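Local coordinates for protein proline dehydrogenase (Bradyrhizobium japonicum USDA 110, PDB 3HAZ) that probably oxidises proline to glutamate in two steps, using an FAD-dependent proline dehydrogenase and an NAD-dependent aldehyde dehydrogenase joined in one chain, at residues A[869-881]-A[887-899]. Numbering follows the deposited sequence.
With NAD (nicotinamide-adenine-dinucleotide), chain D.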
ATOM      1  N   PHE A 869      47.117  35.185  25.443  1.00 39.04           N
ATOM      2  CA  PHE A 869      45.845  35.726  24.993  1.00 38.95           C
ATOM      3  C   PHE A 869      46.025  36.677  23.820  1.00 38.96           C
ATOM      4  O   PHE A 869      46.981  37.457  23.774  1.00 36.29           O
ATOM      5  CB  PHE A 869      45.139  36.455  26.136  1.00 37.34           C
ATOM      6  CG  PHE A 869      44.670  35.551  27.233  1.00 33.97           C
ATOM      7  CD1 PHE A 869      45.492  35.262  28.311  1.00 40.51           C
ATOM      8  CD2 PHE A 869      43.407  34.991  27.190  1.00 31.34           C
ATOM      9  CE1 PHE A 869      45.062  34.426  29.324  1.00 42.87           C
ATOM     10  CE2 PHE A 869      42.968  34.155  28.198  1.00 34.32           C
ATOM     11  CZ  PHE A 869      43.794  33.872  29.268  1.00 41.70           C
ATOM     12  N   VAL A 870      45.097  36.599  22.872  1.00 31.53           N
ATOM     13  CA  VAL A 870      44.969  37.605  21.824  1.00 33.00           C
ATOM     14  C   VAL A 870      43.511  38.062  21.745  1.00 31.83           C
ATOM     15  O   VAL A 870      42.614  37.250  21.552  1.00 38.13           O
ATOM     16  CB  VAL A 870      45.417  37.064  20.459  1.00 30.59           C
ATOM     17  CG1 VAL A 870      45.241  38.129  19.391  1.00 32.94           C
ATOM     18  CG2 VAL A 870      46.868  36.610  20.523  1.00 32.17           C
ATOM     19  N   ALA A 871      43.279  39.360  21.910  1.00 35.83           N
ATOM     20  CA  ALA A 871      41.926  39.907  21.905  1.00 32.22           C
ATOM     21  C   ALA A 871      41.384  40.069  20.485  1.00 30.92           C
ATOM     22  O   ALA A 871      42.147  40.102  19.522  1.00 29.38           O
ATOM     23  CB  ALA A 871      41.891  41.252  22.651  1.00 28.16           C
ATOM     24  N   PRO A 872      40.055  40.169  20.353  1.00 34.27           N
ATOM     25  CA  PRO A 872      39.458  40.462  19.048  1.00 32.62           C
ATOM     26  C   PRO A 872      40.034  41.740  18.435  1.00 29.99           C
ATOM     27  O   PRO A 872      40.249  42.745  19.117  1.00 26.14           O
ATOM     28  CB  PRO A 872      37.970  40.643  19.378  1.00 30.04           C
ATOM     29  CG  PRO A 872      37.764  39.786  20.590  1.00 27.87           C
ATOM     30  CD  PRO A 872      39.030  39.947  21.390  1.00 28.68           C
ATOM     31  N   HIS A 873      40.311  41.681  17.142  1.00 34.37           N
ATOM     32  CA  HIS A 873      40.789  42.838  16.412  1.00 33.07           C
ATOM     33  C   HIS A 873      39.945  42.986  15.161  1.00 24.46           C
ATOM     34  O   HIS A 873      39.550  41.996  14.551  1.00 27.00           O
ATOM     35  CB  HIS A 873      42.264  42.668  16.027  1.00 30.52           C
ATOM     36  CG  HIS A 873      43.225  42.991  17.130  1.00 31.26           C
ATOM     37  ND1 HIS A 873      43.432  42.158  18.208  1.00 32.39           N
ATOM     38  CD2 HIS A 873      44.053  44.049  17.309  1.00 29.81           C
ATOM     39  CE1 HIS A 873      44.335  42.692  19.010  1.00 35.75           C
ATOM     40  NE2 HIS A 873      44.727  43.840  18.489  1.00 32.85           N
ATOM     41  N   ILE A 874      39.666  44.226  14.779  1.00 24.86           N
ATOM     42  CA  ILE A 874      38.969  44.478  13.536  1.00 24.62           C
ATOM     43  C   ILE A 874      39.760  45.476  12.711  1.00 28.37           C
ATOM     44  O   ILE A 874      40.014  46.599  13.153  1.00 23.49           O
ATOM     45  CB  ILE A 874      37.555  45.037  13.774  1.00 23.73           C
ATOM     46  CG1 ILE A 874      36.749  44.080  14.659  1.00 26.90           C
ATOM     47  CG2 ILE A 874      36.861  45.270  12.440  1.00 15.23           C
ATOM     48  CD1 ILE A 874      35.506  44.708  15.271  1.00 27.45           C
ATOM     49  N   PHE A 875      40.156  45.054  11.517  1.00 25.32           N
ATOM     50  CA  PHE A 875      40.817  45.944  10.575  1.00 29.86           C
ATOM     51  C   PHE A 875      39.936  46.093   9.351  1.00 33.13           C
ATOM     52  O   PHE A 875      39.245  45.151   8.950  1.00 23.82           O
ATOM     53  CB  PHE A 875      42.180  45.390  10.147  1.00 26.43           C
ATOM     54  CG  PHE A 875      43.179  45.319  11.256  1.00 24.56           C
ATOM     55  CD1 PHE A 875      43.424  44.120  11.907  1.00 24.32           C
ATOM     56  CD2 PHE A 875      43.875  46.449  11.652  1.00 28.63           C
ATOM     57  CE1 PHE A 875      44.342  44.056  12.935  1.00 32.02           C
ATOM     58  CE2 PHE A 875      44.794  46.388  12.675  1.00 29.33           C
ATOM     59  CZ  PHE A 875      45.031  45.191  13.316  1.00 33.72           C
ATOM     60  N   GLU A 876      39.961  47.280   8.760  1.00 28.88           N
ATOM     61  CA  GLU A 876      39.304  47.489   7.479  1.00 27.70           C
ATOM     62  C   GLU A 876      40.365  47.634   6.399  1.00 27.23           C
ATOM     63  O   GLU A 876      41.295  48.432   6.524  1.00 28.38           O
ATOM     64  CB  GLU A 876      38.383  48.718   7.507  1.00 26.60           C
ATOM     65  CG  GLU A 876      37.835  49.094   6.132  1.00 30.27           C
ATOM     66  CD  GLU A 876      36.727  50.137   6.190  1.00 34.51           C
ATOM     67  OE1 GLU A 876      36.346  50.556   7.303  1.00 31.42           O
ATOM     68  OE2 GLU A 876      36.229  50.528   5.117  1.00 33.50           O
ATOM     69  N   LEU A 877      40.219  46.838   5.352  1.00 29.39           N
ATOM     70  CA  LEU A 877      41.125  46.846   4.220  1.00 30.72           C
ATOM     71  C   LEU A 877      40.564  47.757   3.144  1.00 35.11           C
ATOM     72  O   LEU A 877      39.347  47.903   3.021  1.00 30.67           O
ATOM     73  CB  LEU A 877      41.221  45.432   3.640  1.00 23.35           C
ATOM     74  CG  LEU A 877      42.195  44.390   4.195  1.00 35.52           C
ATOM     75  CD1 LEU A 877      42.579  44.667   5.647  1.00 36.04           C
ATOM     76  CD2 LEU A 877      41.614  42.966   4.004  1.00 22.60           C
ATOM     77  N   THR A 878      41.452  48.343   2.350  1.00 37.59           N
ATOM     78  CA  THR A 878      41.051  49.069   1.155  1.00 37.20           C
ATOM     79  C   THR A 878      40.523  48.080   0.129  1.00 38.29           C
ATOM     80  O   THR A 878      39.501  48.317  -0.510  1.00 37.15           O
ATOM     81  CB  THR A 878      42.239  49.831   0.537  1.00 44.31           C
ATOM     82  OG1 THR A 878      42.652  50.878   1.422  1.00 46.56           O
ATOM     83  CG2 THR A 878      41.849  50.431  -0.802  1.00 38.09           C
ATOM     84  N   GLU A 879      41.230  46.966  -0.025  1.00 39.44           N
ATOM     85  CA  GLU A 879      40.782  45.898  -0.912  1.00 39.28           C
ATOM     86  C   GLU A 879      41.113  44.516  -0.341  1.00 34.34           C
ATOM     87  O   GLU A 879      42.046  44.369   0.454  1.00 31.80           O
ATOM     88  CB  GLU A 879      41.382  46.067  -2.309  1.00 48.55           C
ATOM     89  CG  GLU A 879      42.892  46.127  -2.328  1.00 58.22           C
ATOM     90  CD  GLU A 879      43.436  46.510  -3.690  1.00 69.67           C
ATOM     91  OE1 GLU A 879      42.632  46.651  -4.636  1.00 75.50           O
ATOM     92  OE2 GLU A 879      44.670  46.669  -3.812  1.00 66.06           O
ATOM     93  N   ALA A 880      40.340  43.513  -0.750  1.00 30.11           N
ATOM     94  CA  ALA A 880      40.460  42.166  -0.200  1.00 37.39           C
ATOM     95  C   ALA A 880      41.843  41.587  -0.465  1.00 34.42           C
ATOM     96  O   ALA A 880      42.347  40.787   0.319  1.00 29.51           O
ATOM     97  CB  ALA A 880      39.387  41.258  -0.780  1.00 32.55           C
ATOM     98  N   GLY A 881      42.446  42.001  -1.576  1.00 40.22           N
ATOM     99  CA  GLY A 881      43.770  41.543  -1.951  1.00 35.20           C
ATOM    100  C   GLY A 881      44.820  41.756  -0.873  1.00 34.35           C
ATOM    101  O   GLY A 881      45.864  41.113  -0.892  1.00 35.81           O
ATOM    102  N   VAL A 887      44.838  33.694   8.893  1.00 26.94           N
ATOM    103  CA  VAL A 887      45.406  34.060  10.184  1.00 29.04           C
ATOM    104  C   VAL A 887      44.523  33.460  11.269  1.00 33.28           C
ATOM    105  O   VAL A 887      43.368  33.864  11.441  1.00 30.66           O
ATOM    106  CB  VAL A 887      45.497  35.592  10.341  1.00 36.33           C
ATOM    107  CG1 VAL A 887      46.384  35.958  11.529  1.00 33.35           C
ATOM    108  CG2 VAL A 887      46.049  36.207   9.069  1.00 34.12           C
ATOM    109  N   PHE A 888      45.069  32.492  11.997  1.00 27.67           N
ATOM    110  CA  PHE A 888      44.259  31.597  12.822  1.00 26.00           C
ATOM    111  C   PHE A 888      43.985  32.162  14.216  1.00 28.63           C
ATOM    112  O   PHE A 888      44.414  31.598  15.221  1.00 29.27           O
ATOM    113  CB  PHE A 888      44.923  30.206  12.909  1.00 33.94           C
ATOM    114  CG  PHE A 888      43.936  29.064  12.983  1.00 33.55           C
ATOM    115  CD1 PHE A 888      43.133  28.755  11.897  1.00 25.70           C
ATOM    116  CD2 PHE A 888      43.810  28.309  14.140  1.00 30.63           C
ATOM    117  CE1 PHE A 888      42.215  27.717  11.959  1.00 25.06           C
ATOM    118  CE2 PHE A 888      42.898  27.265  14.215  1.00 30.25           C
ATOM    119  CZ  PHE A 888      42.096  26.970  13.122  1.00 28.83           C
ATOM    120  N   GLY A 889      43.260  33.275  14.272  1.00 33.54           N
ATOM    121  CA  GLY A 889      42.965  33.926  15.535  1.00 26.28           C
ATOM    122  C   GLY A 889      41.773  34.857  15.454  1.00 29.57           C
ATOM    123  O   GLY A 889      41.088  34.909  14.428  1.00 27.76           O
ATOM    124  N   PRO A 890      41.523  35.607  16.537  1.00 30.02           N
ATOM    125  CA  PRO A 890      40.354  36.493  16.668  1.00 18.16           C
ATOM    126  C   PRO A 890      40.540  37.781  15.876  1.00 26.42           C
ATOM    127  O   PRO A 890      40.473  38.855  16.460  1.00 27.25           O
ATOM    128  CB  PRO A 890      40.339  36.851  18.161  1.00 30.33           C
ATOM    129  CG  PRO A 890      41.581  36.230  18.781  1.00 30.69           C
ATOM    130  CD  PRO A 890      42.459  35.740  17.666  1.00 28.97           C
ATOM    131  N   ILE A 891      40.761  37.682  14.571  1.00 25.52           N
ATOM    132  CA  ILE A 891      41.109  38.857  13.789  1.00 26.44           C
ATOM    133  C   ILE A 891      40.223  39.022  12.564  1.00 24.94           C
ATOM    134  O   ILE A 891      40.371  38.307  11.570  1.00 23.21           O
ATOM    135  CB  ILE A 891      42.597  38.833  13.379  1.00 31.49           C
ATOM    136  CG1 ILE A 891      43.476  38.676  14.625  1.00 28.10           C
ATOM    137  CG2 ILE A 891      42.959  40.104  12.605  1.00 28.55           C
ATOM    138  CD1 ILE A 891      44.929  38.380  14.325  1.00 38.91           C
ATOM    139  N   LEU A 892      39.298  39.975  12.646  1.00 23.09           N
ATOM    140  CA  LEU A 892      38.367  40.231  11.554  1.00 24.59           C
ATOM    141  C   LEU A 892      38.911  41.289  10.596  1.00 27.93           C
ATOM    142  O   LEU A 892      39.418  42.324  11.023  1.00 23.81           O
ATOM    143  CB  LEU A 892      37.013  40.686  12.108  1.00 19.87           C
ATOM    144  CG  LEU A 892      35.952  41.046  11.076  1.00 21.22           C
ATOM    145  CD1 LEU A 892      35.487  39.782  10.355  1.00 21.57           C
ATOM    146  CD2 LEU A 892      34.782  41.746  11.749  1.00 15.47           C
ATOM    147  N   HIS A 893      38.804  41.017   9.300  1.00 22.03           N
ATOM    148  CA  HIS A 893      39.132  42.004   8.283  1.00 24.07           C
ATOM    149  C   HIS A 893      37.841  42.396   7.575  1.00 26.82           C
ATOM    150  O   HIS A 893      36.997  41.540   7.307  1.00 22.13           O
ATOM    151  CB  HIS A 893      40.147  41.443   7.285  1.00 23.74           C
ATOM    152  CG  HIS A 893      41.357  40.846   7.929  1.00 28.80           C
ATOM    153  ND1 HIS A 893      41.369  39.569   8.447  1.00 30.41           N
ATOM    154  CD2 HIS A 893      42.593  41.355   8.154  1.00 32.62           C
ATOM    155  CE1 HIS A 893      42.563  39.312   8.954  1.00 28.43           C
ATOM    156  NE2 HIS A 893      43.323  40.379   8.790  1.00 27.90           N
ATOM    157  N   VAL A 894      37.682  43.690   7.290  1.00 28.69           N
ATOM    158  CA  VAL A 894      36.464  44.195   6.660  1.00 26.07           C
ATOM    159  C   VAL A 894      36.741  45.011   5.400  1.00 23.06           C
ATOM    160  O   VAL A 894      37.645  45.844   5.367  1.00 31.15           O
ATOM    161  CB  VAL A 894      35.643  45.069   7.632  1.00 26.45           C
ATOM    162  CG1 VAL A 894      34.354  45.539   6.963  1.00 24.85           C
ATOM    163  CG2 VAL A 894      35.346  44.307   8.917  1.00 27.18           C
ATOM    164  N   VAL A 895      35.949  44.766   4.367  1.00 21.83           N
ATOM    165  CA  VAL A 895      35.991  45.565   3.152  1.00 24.51           C
ATOM    166  C   VAL A 895      34.573  46.075   2.856  1.00 29.00           C
ATOM    167  O   VAL A 895      33.622  45.293   2.834  1.00 22.14           O
ATOM    168  CB  VAL A 895      36.484  44.725   1.955  1.00 25.33           C
ATOM    169  CG1 VAL A 895      36.322  45.499   0.652  1.00 25.59           C
ATOM    170  CG2 VAL A 895      37.927  44.296   2.160  1.00 21.27           C
ATOM    171  N   ARG A 896      34.414  47.377   2.642  1.00 27.95           N
ATOM    172  CA  ARG A 896      33.104  47.888   2.243  1.00 24.83           C
ATOM    173  C   ARG A 896      33.036  47.970   0.719  1.00 25.30           C
ATOM    174  O   ARG A 896      34.058  48.141   0.063  1.00 28.33           O
ATOM    175  CB  ARG A 896      32.780  49.232   2.920  1.00 23.82           C
ATOM    176  CG  ARG A 896      33.647  50.415   2.502  1.00 26.30           C
ATOM    177  CD  ARG A 896      33.278  51.657   3.302  1.00 27.38           C
ATOM    178  NE  ARG A 896      33.855  51.626   4.642  1.00 24.69           N
ATOM    179  CZ  ARG A 896      33.330  52.230   5.702  1.00 24.72           C
ATOM    180  NH1 ARG A 896      33.940  52.148   6.878  1.00 28.31           N
ATOM    181  NH2 ARG A 896      32.196  52.915   5.591  1.00 23.84           N
ATOM    182  N   TYR A 897      31.844  47.814   0.151  1.00 20.56           N
ATOM    183  CA  TYR A 897      31.717  47.780  -1.304  1.00 27.57           C
ATOM    184  C   TYR A 897      30.437  48.455  -1.802  1.00 29.66           C
ATOM    185  O   TYR A 897      29.446  48.564  -1.071  1.00 27.03           O
ATOM    186  CB  TYR A 897      31.794  46.330  -1.829  1.00 31.81           C
ATOM    187  CG  TYR A 897      30.563  45.497  -1.529  1.00 28.78           C
ATOM    188  CD1 TYR A 897      29.592  45.274  -2.505  1.00 20.63           C
ATOM    189  CD2 TYR A 897      30.365  44.945  -0.268  1.00 27.36           C
ATOM    190  CE1 TYR A 897      28.458  44.522  -2.233  1.00 25.42           C
ATOM    191  CE2 TYR A 897      29.236  44.192   0.014  1.00 24.90           C
ATOM    192  CZ  TYR A 897      28.286  43.982  -0.972  1.00 26.76           C
ATOM    193  OH  TYR A 897      27.161  43.238  -0.694  1.00 28.50           O
ATOM    194  N   ARG A 898      30.473  48.897  -3.056  1.00 33.77           N
ATOM    195  CA  ARG A 898      29.307  49.458  -3.727  1.00 37.38           C
ATOM    196  C   ARG A 898      28.472  48.327  -4.321  1.00 38.08           C
ATOM    197  O   ARG A 898      29.020  47.381  -4.883  1.00 35.43           O
ATOM    198  CB  ARG A 898      29.745  50.430  -4.826  1.00 36.59           C
ATOM    199  N   PRO A 899      27.139  48.424  -4.197  1.00 34.36           N
ATOM    200  CA  PRO A 899      26.208  47.372  -4.626  1.00 33.96           C
ATOM    201  C   PRO A 899      26.419  46.960  -6.076  1.00 36.98           C
ATOM    202  O   PRO A 899      26.211  45.797  -6.423  1.00 45.65           O
ATOM    203  CB  PRO A 899      24.838  48.040  -4.471  1.00 33.89           C
ATOM    204  CG  PRO A 899      25.051  49.071  -3.418  1.00 34.07           C
ATOM    205  CD  PRO A 899      26.434  49.593  -3.649  1.00 31.71           C
TER
HETATM  206  PA  NAD D2003      49.287  21.702  11.092  0.55 28.07           P
HETATM  207  O1A NAD D2003      49.505  21.609   9.468  0.55 22.47           O
HETATM  208  O2A NAD D2003      50.235  22.671  11.666  0.55 33.15           O
HETATM  209  O5B NAD D2003      49.567  20.182  11.721  0.55 37.48           O
HETATM  210  C5B NAD D2003      48.458  19.376  12.096  0.55 36.36           C
HETATM  211  C4B NAD D2003      48.864  17.903  12.258  0.55 35.10           C
HETATM  212  O4B NAD D2003      49.797  17.391  11.232  0.55 35.05           O
HETATM  213  C3B NAD D2003      49.632  17.558  13.600  0.55 23.68           C
HETATM  214  O3B NAD D2003      49.219  16.480  14.382  0.55 29.06           O
HETATM  215  C2B NAD D2003      51.085  17.681  13.151  0.55 31.06           C
HETATM  216  O2B NAD D2003      52.128  17.377  14.051  0.55 31.57           O
HETATM  217  C1B NAD D2003      51.013  16.992  11.858  0.55 34.41           C
HETATM  218  N9A NAD D2003      52.158  17.331  11.001  0.55 37.28           N
HETATM  219  C8A NAD D2003      52.904  18.466  11.028  0.55 37.20           C
HETATM  220  N7A NAD D2003      53.899  18.359  10.012  0.55 37.31           N
HETATM  221  C5A NAD D2003      53.730  17.115   9.364  0.55 39.31           C
HETATM  222  C6A NAD D2003      54.416  16.507   8.319  0.55 36.32           C
HETATM  223  N6A NAD D2003      55.537  17.193   7.697  0.55 33.86           N
HETATM  224  N1A NAD D2003      54.038  15.280   7.878  0.55 37.26           N
HETATM  225  C2A NAD D2003      52.969  14.631   8.472  0.55 37.56           C
HETATM  226  N3A NAD D2003      52.292  15.226   9.502  0.55 37.47           N
HETATM  227  C4A NAD D2003      52.675  16.473   9.949  0.55 36.06           C
HETATM  228  O3  NAD D2003      47.700  22.114  11.452  0.55 43.06           O
HETATM  229  PN  NAD D2003      47.316  22.658  12.986  0.55 40.60           P
HETATM  230  O1N NAD D2003      48.361  23.887  13.405  0.55 53.52           O
HETATM  231  O2N NAD D2003      47.418  21.556  13.945  0.55 31.14           O
HETATM  232  O5D NAD D2003      45.755  23.247  13.004  0.55 40.85           O
HETATM  233  C5D NAD D2003      45.454  24.464  12.336  0.55 39.49           C
HETATM  234  C4D NAD D2003      45.077  24.253  10.854  0.55 37.60           C
HETATM  235  O4D NAD D2003      44.225  23.067  10.545  0.55 30.05           O
HETATM  236  C3D NAD D2003      44.419  25.431  10.014  0.55 19.55           C
HETATM  237  O3D NAD D2003      45.061  25.890   8.849  0.55 15.19           O
HETATM  238  C2D NAD D2003      42.969  24.911   9.913  0.55 29.69           C
HETATM  239  O2D NAD D2003      41.982  25.621   9.190  0.55 32.90           O
HETATM  240  C1D NAD D2003      43.193  23.474   9.670  0.55 26.77           C
HETATM  241  N1N NAD D2003      41.961  22.752  10.014  0.55 26.34           N
HETATM  242  C2N NAD D2003      41.018  22.481   9.005  0.55 22.54           C
HETATM  243  C3N NAD D2003      39.784  21.779   9.344  0.55 24.47           C
HETATM  244  C7N NAD D2003      38.757  21.473   8.238  0.55 17.17           C
HETATM  245  O7N NAD D2003      37.870  20.731   8.463  0.55 20.78           O
HETATM  246  N7N NAD D2003      38.961  21.981   6.897  0.55 18.34           N
HETATM  247  C4N NAD D2003      39.527  21.362  10.745  0.55 34.79           C
HETATM  248  C5N NAD D2003      40.466  21.629  11.744  0.55 31.67           C
HETATM  249  C6N NAD D2003      41.720  22.338  11.404  0.55 26.83           C
HETATM  250  O   HOH W   1      36.806  49.155   2.961  1.00 28.40           O
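Arg-896 meets Glu-876 side-on in a two-pronged salt bridge at one end of a parallel strand pair, 873-876 beside 891-897, in the seven-stranded mixed sheet of the aldehyde dehydrogenase catalytic domain, where predicted active-site Cys-794 precedes neighbouring strand 797-803. Arg-896 NE lies 2.7 Å from Glu-876 OE2 and Arg-896 NH1 2.9 Å from Glu-876 OE1, both oxygens are met on their syn sides, and the carboxylate and guanidinium planes are only 14° apart. Glu-876 CG is anti to the backbone N (chi1 171°) and the chain runs on extended, while Arg-896 bends at chi3 (79°) to turn its edge to the acid. Asp-808 takes NH2 and His-859 bonds OE1, so the pair ties the strands to helix 804-819 and strand 857-861. Replacing Arg-896 by an alanine would probably leave the buried Glu-876 carboxylate short of its main counter-charge and Asp-808 without this partner. Five backbone bonds fix the parallel register: His-873 and Phe-875 each donate and accept, and Leu-877 N closes the series on Val-894 O (2.8 Å). Ile-874 CG2 packs alongside Leu-892 CD2 and Val-894 CG2 on the face covered by helix 804-819; on the opposite face Phe-875 presents its ring edge to Ile-891 CG2, near helix 839-855. Before the second strand, Phe-888 reaches the nicotinamide ribose of NAD, CE1 to O2D 3.5 Å. Beside the salt bridge a water donates to Glu-876 OE2 and Leu-877 O and accepts from Arg-896 N at 3.0 Å.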